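Local coordinates for cupin domain protein (Microcystis aeruginosa DIANCHI905, PDB 5ZBE) that is of unknown function but holds an iron(II) ion in a two-cupin architecture, consistent with a metal-dependent cupin enzyme, at residues 46-51 against 132-137; 73-78 against 113-118; 32-37 against 92-97. All coordinates share one frame; numbering follows the deposited sequence.

Interaction 1 of 3, residues 46-51 against 132-137. With FE2 (Fe (II) ion), chain B.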
loop_
_atom_site.group_PDB
_atom_site.type_symbol
_atom_site.label_atom_id
_atom_site.label_comp_id
_atom_site.label_asym_id
_atom_site.label_seq_id
_atom_site.Cartn_x
_atom_site.Cartn_y
_atom_site.Cartn_z
ATOM N N PRO A 46 -3.931 -6.771 -17.510
ATOM C CA PRO A 46 -2.509 -6.886 -17.820
ATOM C C PRO A 46 -1.592 -6.359 -16.717
ATOM O O PRO A 46 -0.469 -6.834 -16.577
ATOM C CB PRO A 46 -2.345 -6.048 -19.097
ATOM C CG PRO A 46 -3.587 -5.235 -19.205
ATOM C CD PRO A 46 -4.664 -6.019 -18.540
ATOM N N GLU A 47 -2.062 -5.391 -15.942
ATOM C CA GLU A 47 -1.279 -4.901 -14.803
ATOM C C GLU A 47 -1.164 -5.978 -13.739
ATOM O O GLU A 47 -2.134 -6.659 -13.433
ATOM C CB GLU A 47 -1.921 -3.682 -14.163
ATOM C CG GLU A 47 -2.104 -2.504 -15.103
ATOM C CD GLU A 47 -3.470 -2.465 -15.793
ATOM O OE1 GLU A 47 -4.150 -3.500 -15.912
ATOM O OE2 GLU A 47 -3.867 -1.372 -16.231
ATOM N N SER A 48 0.031 -6.102 -13.184
ATOM C CA SER A 48 0.264 -6.850 -11.959
ATOM C C SER A 48 -0.357 -6.089 -10.796
ATOM O O SER A 48 -0.469 -4.870 -10.844
ATOM C CB SER A 48 1.756 -7.009 -11.732
ATOM O OG SER A 48 2.333 -7.787 -12.774
ATOM N N GLN A 49 -0.759 -6.811 -9.752
ATOM C CA GLN A 49 -1.448 -6.190 -8.622
ATOM C C GLN A 49 -0.991 -6.751 -7.296
ATOM O O GLN A 49 -0.785 -7.946 -7.164
ATOM C CB GLN A 49 -2.959 -6.379 -8.770
ATOM C CG GLN A 49 -3.803 -5.726 -7.686
ATOM C CD GLN A 49 -5.286 -6.023 -7.847
ATOM O OE1 GLN A 49 -5.939 -6.550 -6.935
ATOM N NE2 GLN A 49 -5.816 -5.711 -8.991
ATOM N N ILE A 50 -0.812 -5.861 -6.322
ATOM C CA ILE A 50 -0.555 -6.255 -4.945
ATOM C C ILE A 50 -1.426 -5.430 -4.052
ATOM O O ILE A 50 -1.915 -4.377 -4.467
ATOM C CB ILE A 50 0.918 -6.059 -4.534
ATOM C CG1 ILE A 50 1.345 -4.608 -4.735
ATOM C CG2 ILE A 50 1.817 -6.998 -5.319
ATOM C CD1 ILE A 50 2.789 -4.337 -4.353
ATOM N N GLY A 51 -1.649 -5.895 -2.834
ATOM C CA GLY A 51 -2.433 -5.122 -1.890
ATOM C C GLY A 51 -2.522 -5.744 -0.528
ATOM O O GLY A 51 -2.087 -6.875 -0.330
ATOM N N GLY A 132 8.867 -8.952 -2.747
ATOM C CA GLY A 132 8.343 -9.760 -3.818
ATOM C C GLY A 132 9.097 -9.470 -5.092
ATOM O O GLY A 132 10.174 -8.869 -5.078
ATOM N N SER A 133 8.529 -9.907 -6.203
ATOM C CA SER A 133 9.266 -9.905 -7.455
ATOM C C SER A 133 9.497 -8.497 -8.000
ATOM O O SER A 133 10.517 -8.261 -8.597
ATOM C CB SER A 133 8.548 -10.761 -8.497
ATOM O OG SER A 133 7.217 -10.321 -8.681
ATOM N N TRP A 134 8.567 -7.563 -7.780
ATOM C CA TRP A 134 8.713 -6.176 -8.274
ATOM C C TRP A 134 8.500 -5.078 -7.198
ATOM O O TRP A 134 8.432 -3.891 -7.504
ATOM C CB TRP A 134 7.758 -5.928 -9.448
ATOM C CG TRP A 134 6.288 -6.168 -9.166
ATOM C CD1 TRP A 134 5.623 -7.365 -9.222
ATOM C CD2 TRP A 134 5.298 -5.186 -8.830
ATOM N NE1 TRP A 134 4.288 -7.195 -8.935
ATOM C CE2 TRP A 134 4.061 -5.864 -8.699
ATOM C CE3 TRP A 134 5.330 -3.803 -8.635
ATOM C CZ2 TRP A 134 2.887 -5.206 -8.376
ATOM C CZ3 TRP A 134 4.153 -3.152 -8.310
ATOM C CH2 TRP A 134 2.948 -3.857 -8.183
ATOM N N PHE A 135 8.444 -5.480 -5.941
ATOM C CA PHE A 135 8.057 -4.574 -4.882
ATOM C C PHE A 135 8.634 -5.022 -3.569
ATOM O O PHE A 135 9.018 -6.169 -3.405
ATOM C CB PHE A 135 6.530 -4.563 -4.746
ATOM C CG PHE A 135 5.961 -5.916 -4.422
ATOM C CD1 PHE A 135 5.750 -6.293 -3.117
ATOM C CD2 PHE A 135 5.699 -6.832 -5.432
ATOM C CE1 PHE A 135 5.252 -7.547 -2.814
ATOM C CE2 PHE A 135 5.214 -8.090 -5.136
ATOM C CZ PHE A 135 4.993 -8.445 -3.824
ATOM N N GLU A 136 8.654 -4.104 -2.616
ATOM C CA GLU A 136 8.932 -4.442 -1.214
ATOM C C GLU A 136 7.952 -3.599 -0.415
ATOM O O GLU A 136 7.796 -2.403 -0.683
ATOM C CB GLU A 136 10.372 -4.113 -0.803
ATOM C CG GLU A 136 10.666 -4.330 0.679
ATOM C CD GLU A 136 12.142 -4.235 1.037
ATOM O OE1 GLU A 136 12.949 -3.703 0.235
ATOM O OE2 GLU A 136 12.502 -4.702 2.147
ATOM N N ILE A 137 7.270 -4.216 0.536
ATOM C CA ILE A 137 6.373 -3.461 1.401
ATOM C C ILE A 137 6.996 -3.377 2.781
ATOM O O ILE A 137 7.483 -4.382 3.310
ATOM C CB ILE A 137 4.960 -4.087 1.430
ATOM C CG1 ILE A 137 4.335 -3.962 0.029
ATOM C CG2 ILE A 137 4.100 -3.416 2.485
ATOM C CD1 ILE A 137 2.857 -4.282 -0.062
HETATM FE FE FE2 B . -7.590 -6.465 -9.975
HETATM O O HOH W 1 -8.198 -4.453 -9.996
HETATM O O HOH W 2 -8.616 -6.468 -8.113
#
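Ile50 wedges its branched side chain against Phe135 and Trp134, and nearly all of this contact is apolar packing. Its CG1 lies between the backbone N and the carbonyl carbon (chi1 57°), a position that turns both arms of the side chain to the aromatic rings. CG2 stands over one face of Phe135, 3.9 Å from the ring centroid in a CH-pi contact, and the same methyl lies 3.7 Å from Trp134 CZ2. The other arm ends in CD1, which sits over the same Phe135 face, 3.5 Å from CG, and reaches toward Ile137. A beta-branched aliphatic residue suits this place because its two arms can fill separate parts of one aromatic surface. Ser48 adds its CB, 3.8 Å from Trp134 NE1; its small size lets the indole come close, while its hydroxyl turns to Thr103.

The aromatic side is organised within its own segment. Phe135 sets its edge against Trp134, with CD2 lying 3.6 Å above the indole plane, and Gly132 CA covers the Phe135 face opposite Ile50. Having no side chain, Gly132 can lie this close to the ring. Its N also donates a 2.9 Å hydrogen bond to Phe135 O, closing the turn.

Metal coordination belongs to the other side of strand 48-55. The extended Gln49 side chain points away from the aromatics, and its amide binds the iron(II) ion together with His43, His45, His84 and two waters.

The segments run in nearly the same direction without backbone bonds to one another. Strand 48-55 pairs instead with strands 94-101 and 74-78, whose Ile75 and Val77 also meet Phe135, while Trp134 and Ile137 rest on strand 201-208.

Interaction 2 of 3, residues 73-78 against 113-118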
loop_
_atom_site.group_PDB
_atom_site.type_symbol
_atom_site.label_atom_id
_atom_site.label_comp_id
_atom_site.label_asym_id
_atom_site.label_seq_id
_atom_site.Cartn_x
_atom_site.Cartn_y
_atom_site.Cartn_z
ATOM N N GLN A 73 -1.105 -7.594 7.748
ATOM C CA GLN A 73 -0.213 -8.747 7.803
ATOM C C GLN A 73 0.074 -9.374 6.446
ATOM O O GLN A 73 1.220 -9.609 6.096
ATOM C CB GLN A 73 -0.783 -9.788 8.761
ATOM C CG GLN A 73 -0.914 -9.255 10.179
ATOM C CD GLN A 73 -1.827 -10.083 11.056
ATOM O OE1 GLN A 73 -1.453 -11.160 11.485
ATOM N NE2 GLN A 73 -3.043 -9.564 11.343
ATOM N N ASP A 74 -0.976 -9.645 5.680
ATOM C CA ASP A 74 -0.839 -10.381 4.442
ATOM C C ASP A 74 -0.921 -9.469 3.234
ATOM O O ASP A 74 -1.617 -8.460 3.244
ATOM C CB ASP A 74 -1.924 -11.450 4.372
ATOM C CG ASP A 74 -1.861 -12.394 5.542
ATOM O OD1 ASP A 74 -0.754 -12.900 5.832
ATOM O OD2 ASP A 74 -2.905 -12.625 6.176
ATOM N N ILE A 75 -0.200 -9.832 2.193
ATOM C CA ILE A 75 -0.324 -9.087 0.945
ATOM C C ILE A 75 -0.703 -10.055 -0.182
ATOM O O ILE A 75 -0.118 -11.120 -0.347
ATOM C CB ILE A 75 0.895 -8.173 0.651
ATOM C CG1 ILE A 75 1.666 -8.587 -0.581
ATOM C CG2 ILE A 75 1.786 -7.963 1.865
ATOM C CD1 ILE A 75 1.450 -7.617 -1.700
ATOM N N HIS A 76 -1.710 -9.683 -0.956
ATOM C CA HIS A 76 -2.071 -10.468 -2.123
ATOM C C HIS A 76 -1.206 -10.114 -3.281
ATOM O O HIS A 76 -0.773 -8.983 -3.409
ATOM C CB HIS A 76 -3.550 -10.347 -2.458
ATOM C CG HIS A 76 -3.943 -9.068 -3.105
ATOM N ND1 HIS A 76 -4.495 -8.065 -2.427
ATOM C CD2 HIS A 76 -3.909 -8.673 -4.405
ATOM C CE1 HIS A 76 -4.770 -7.079 -3.256
ATOM N NE2 HIS A 76 -4.426 -7.448 -4.467
ATOM N N VAL A 77 -0.954 -11.099 -4.132
ATOM C CA VAL A 77 -0.057 -10.913 -5.250
ATOM C C VAL A 77 -0.680 -11.565 -6.474
ATOM O O VAL A 77 -0.699 -12.779 -6.582
ATOM C CB VAL A 77 1.333 -11.534 -4.988
ATOM C CG1 VAL A 77 2.267 -11.241 -6.147
ATOM C CG2 VAL A 77 1.928 -11.001 -3.682
ATOM N N ALA A 78 -1.178 -10.736 -7.385
ATOM C CA ALA A 78 -1.807 -11.226 -8.617
ATOM C C ALA A 78 -0.943 -10.797 -9.783
ATOM O O ALA A 78 -0.861 -9.605 -10.085
ATOM C CB ALA A 78 -3.199 -10.633 -8.768
ATOM N N LEU A 113 1.783 -13.128 0.462
ATOM C CA LEU A 113 2.986 -12.916 1.240
ATOM C C LEU A 113 2.601 -12.394 2.618
ATOM O O LEU A 113 1.495 -11.889 2.815
ATOM C CB LEU A 113 3.903 -11.934 0.526
ATOM C CG LEU A 113 4.456 -12.344 -0.834
ATOM C CD1 LEU A 113 5.186 -11.190 -1.492
ATOM C CD2 LEU A 113 5.364 -13.551 -0.712
ATOM N N THR A 114 3.513 -12.517 3.578
ATOM C CA THR A 114 3.247 -12.059 4.934
ATOM C C THR A 114 4.416 -11.212 5.394
ATOM O O THR A 114 5.572 -11.583 5.212
ATOM C CB THR A 114 3.045 -13.251 5.886
ATOM O OG1 THR A 114 1.903 -14.024 5.456
ATOM C CG2 THR A 114 2.798 -12.802 7.295
ATOM N N LEU A 115 4.109 -10.072 5.984
ATOM C CA LEU A 115 5.155 -9.214 6.576
ATOM C C LEU A 115 5.835 -9.935 7.742
ATOM O O LEU A 115 5.171 -10.597 8.540
ATOM C CB LEU A 115 4.571 -7.889 7.068
ATOM C CG LEU A 115 3.842 -6.991 6.068
ATOM C CD1 LEU A 115 3.220 -5.785 6.759
ATOM C CD2 LEU A 115 4.754 -6.553 4.940
ATOM N N SER A 116 7.157 -9.794 7.850
ATOM C CA SER A 116 7.877 -10.336 9.002
ATOM C C SER A 116 8.822 -9.281 9.555
ATOM O O SER A 116 9.156 -8.299 8.874
ATOM C CB SER A 116 8.637 -11.634 8.677
ATOM O OG SER A 116 9.585 -11.425 7.674
ATOM N N ASN A 117 9.258 -9.487 10.781
ATOM C CA ASN A 117 10.123 -8.553 11.466
ATOM C C ASN A 117 11.475 -8.395 10.839
ATOM O O ASN A 117 12.114 -9.360 10.521
ATOM C CB ASN A 117 10.318 -9.007 12.897
ATOM C CG ASN A 117 9.138 -8.699 13.749
ATOM O OD1 ASN A 117 8.133 -8.223 13.276
ATOM N ND2 ASN A 117 9.256 -8.963 15.020
ATOM N N ASN A 118 11.876 -7.145 10.687
ATOM C CA ASN A 118 13.149 -6.763 10.079
ATOM C C ASN A 118 13.586 -5.445 10.708
ATOM O O ASN A 118 12.951 -4.938 11.641
ATOM C CB ASN A 118 12.983 -6.592 8.557
ATOM C CG ASN A 118 13.863 -7.528 7.738
ATOM O OD1 ASN A 118 14.509 -7.092 6.784
ATOM N ND2 ASN A 118 13.882 -8.809 8.087
#
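Asp74 OD1 accepts a 2.9 Å hydrogen bond from Thr114 OG1, which approaches nearly along the C-O axis, and it has a further hydrogen-bond partner beyond the two segments. The other oxygen, OD2, forms a salt bridge with Arg70. With both oxygens engaged, the carboxylate is restrained in its rotation, and the nearby arginine would be expected to stabilise its negative charge. Thr114 meets it because the two side chains leave the same face of the sheet side by side, with OG1 set beside the backbone N (chi1 -61°), while the threonine methyl, CG2, packs beside the same oxygen, 3.8 Å from Asp74 OD1.

The backbones make a short antiparallel pairing. Ile75 and Leu113 form a hydrogen-bonded pair, with Ile75 N to Leu113 O at 2.7 Å and Leu113 N to Ile75 O at 2.9 Å. Asp74 and Thr114 are the adjoining non-hydrogen-bonded pair, and Leu115 N closes the run on Gln73 O at 2.9 Å.

Apolar residues occupy the face opposite the aspartate. Leu113 lies alongside Ile75 there, and its CD1 is 3.9 Å from Val77 CG2; these branched side chains suit a surface turned to the protein interior. Phe135 of strand 135-142 touches Leu113 from the interior side, while Leu115 leans on Val130. Strand 74-78 thus stands between strands 48-55 and 112-119, the latter pairing onward with strand 126-131.

Interaction 3 of 3, residues 32-37 against 92-97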
loop_
_atom_site.group_PDB
_atom_site.type_symbol
_atom_site.label_atom_id
_atom_site.label_comp_id
_atom_site.label_asym_id
_atom_site.label_seq_id
_atom_site.Cartn_x
_atom_site.Cartn_y
_atom_site.Cartn_z
ATOM N N SER A 32 -9.610 1.191 -1.027
ATOM C CA SER A 32 -10.898 0.606 -1.299
ATOM C C SER A 32 -11.659 0.393 -0.013
ATOM O O SER A 32 -11.069 0.102 1.037
ATOM C CB SER A 32 -10.716 -0.723 -1.999
ATOM O OG SER A 32 -9.931 -1.559 -1.181
ATOM N N VAL A 33 -12.985 0.505 -0.104
ATOM C CA VAL A 33 -13.831 0.187 1.022
ATOM C C VAL A 33 -14.879 -0.770 0.484
ATOM O O VAL A 33 -15.645 -0.380 -0.373
ATOM C CB VAL A 33 -14.482 1.447 1.615
ATOM C CG1 VAL A 33 -15.345 1.081 2.816
ATOM C CG2 VAL A 33 -13.442 2.484 2.008
ATOM N N ILE A 34 -14.862 -2.022 0.961
ATOM C CA ILE A 34 -15.817 -3.066 0.547
ATOM C C ILE A 34 -16.827 -3.269 1.671
ATOM O O ILE A 34 -16.458 -3.509 2.826
ATOM C CB ILE A 34 -15.121 -4.401 0.215
ATOM C CG1 ILE A 34 -14.258 -4.242 -1.047
ATOM C CG2 ILE A 34 -16.155 -5.526 -0.010
ATOM C CD1 ILE A 34 -13.454 -5.475 -1.371
ATOM N N ALA A 35 -18.107 -3.200 1.322
ATOM C CA ALA A 35 -19.177 -3.261 2.331
ATOM C C ALA A 35 -19.214 -4.601 3.075
ATOM O O ALA A 35 -18.702 -5.616 2.584
ATOM C CB ALA A 35 -20.517 -2.998 1.670
ATOM N N PRO A 36 -19.808 -4.611 4.281
ATOM C CA PRO A 36 -20.004 -5.866 4.991
ATOM C C PRO A 36 -20.525 -6.976 4.071
ATOM O O PRO A 36 -21.456 -6.756 3.288
ATOM C CB PRO A 36 -21.081 -5.504 6.019
ATOM C CG PRO A 36 -20.788 -4.082 6.343
ATOM C CD PRO A 36 -20.302 -3.461 5.061
ATOM N N ASN A 37 -19.907 -8.140 4.174
ATOM C CA ASN A 37 -20.339 -9.357 3.484
ATOM C C ASN A 37 -20.367 -9.284 1.963
ATOM O O ASN A 37 -21.019 -10.088 1.320
ATOM C CB ASN A 37 -21.704 -9.785 4.031
ATOM C CG ASN A 37 -21.656 -10.043 5.514
ATOM O OD1 ASN A 37 -20.991 -10.976 5.961
ATOM N ND2 ASN A 37 -22.329 -9.203 6.291
ATOM N N GLU A 92 -18.368 -6.305 9.060
ATOM C CA GLU A 92 -17.757 -4.984 9.147
ATOM C C GLU A 92 -17.175 -4.656 7.781
ATOM O O GLU A 92 -16.819 -5.556 7.021
ATOM C CB GLU A 92 -16.660 -4.960 10.218
ATOM C CG GLU A 92 -17.176 -5.138 11.658
ATOM C CD GLU A 92 -17.934 -3.924 12.204
ATOM O OE1 GLU A 92 -18.842 -4.100 13.038
ATOM O OE2 GLU A 92 -17.631 -2.783 11.812
ATOM N N PRO A 93 -17.076 -3.360 7.444
ATOM C CA PRO A 93 -16.444 -3.030 6.152
ATOM C C PRO A 93 -15.000 -3.480 6.108
ATOM O O PRO A 93 -14.388 -3.658 7.155
ATOM C CB PRO A 93 -16.551 -1.506 6.081
ATOM C CG PRO A 93 -16.739 -1.057 7.503
ATOM C CD PRO A 93 -17.470 -2.162 8.201
ATOM N N MET A 94 -14.486 -3.705 4.900
ATOM C CA MET A 94 -13.077 -3.998 4.694
ATOM C C MET A 94 -12.483 -2.758 4.040
ATOM O O MET A 94 -12.958 -2.304 2.981
ATOM C CB MET A 94 -12.879 -5.233 3.804
ATOM C CG MET A 94 -11.438 -5.721 3.646
ATOM S SD MET A 94 -10.290 -4.651 2.728
ATOM C CE MET A 94 -11.141 -4.361 1.189
ATOM N N ILE A 95 -11.467 -2.189 4.693
ATOM C CA ILE A 95 -10.733 -1.074 4.101
ATOM C C ILE A 95 -9.358 -1.596 3.741
ATOM O O ILE A 95 -8.684 -2.190 4.563
ATOM C CB ILE A 95 -10.591 0.135 5.031
ATOM C CG1 ILE A 95 -11.949 0.766 5.364
ATOM C CG2 ILE A 95 -9.793 1.235 4.348
ATOM C CD1 ILE A 95 -12.799 -0.009 6.314
ATOM N N GLY A 96 -8.955 -1.391 2.507
ATOM C CA GLY A 96 -7.677 -1.928 2.026
ATOM C C GLY A 96 -7.066 -1.046 0.971
ATOM O O GLY A 96 -7.616 -0.010 0.615
ATOM N N PHE A 97 -5.915 -1.474 0.464
ATOM C CA PHE A 97 -5.294 -0.786 -0.654
ATOM C C PHE A 97 -4.782 -1.790 -1.635
ATOM O O PHE A 97 -4.529 -2.949 -1.285
ATOM C CB PHE A 97 -4.145 0.156 -0.237
ATOM C CG PHE A 97 -2.886 -0.539 0.204
ATOM C CD1 PHE A 97 -1.893 -0.823 -0.704
ATOM C CD2 PHE A 97 -2.700 -0.893 1.528
ATOM C CE1 PHE A 97 -0.726 -1.454 -0.308
ATOM C CE2 PHE A 97 -1.531 -1.517 1.930
ATOM C CZ PHE A 97 -0.542 -1.789 1.014
#
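Met94 folds its thioether back over Ile34, bringing CE to 3.6 Å from Ile34 CD1 and against CG1 as well. CG is anti to the backbone N (chi1 -174°), and bends at the next two torsions turn the methyl to the isoleucine; an unbranched, flexible chain is well suited to such a curl. Gly96, with no side chain on this face, lets Met94 SD settle 3.8 Å from its CA. Ser32 shares the face, and its OG is hydrogen-bonded to a bound triethylene glycol, probably from the crystallisation liquor.

On the other face Val33 and Ile95 lie side by side, Val33 CG2 being 4.1 Å from Ile95 CG1. Beyond the paired strands, Pro36 packs its ring on the Glu92-Pro93 peptide.

Backbone bonds set this register. Ser32 N reaches Gly96 O at 2.8 Å and Gly96 N reaches Ser32 O at 3.0 Å; Ile34 N to Met94 O, at 2.8 Å, and Met94 N to Ile34 O, at 2.9 Å, repeat the pattern. Val33 and Ile95 form the non-hydrogen-bonded pair between them.

Further out, Leu58 touches both Ile34 and Met94, and Asn88 ND2 ties Ala35 O to Glu92 O where the strands end. Segments 32-34 and 94-97 run antiparallel, their N-to-C directions 152° apart; strands paired in this way, with one face turned to a second sheet, build the jelly-roll beta-barrel of the cupin fold.

Interactions 1 and 2 adjoin, their centres 11 Å apart, because strands 48-55 and 74-78 are neighbours: probable hydrogen bonds join Gln49 N to Ala78 O (2.8 Å) and Gly51 O to His76 N (2.9 Å). Interaction 3 is centred 21 Å from interaction 1 and 19 Å from interaction 2, but its strand 94-101 pairs with the other side of strand 48-55. That strand therefore links all three. The iron touches interaction 1 through Gln49, whereas the side chains of Ser32 in interaction 3 and Val77 in interaction 2 lie about 10 and 11 Å from it. Triethylene glycol, about 3 Å from Ser32 and 4 Å from Gln49 side chains, may mark a pocket beside the metal.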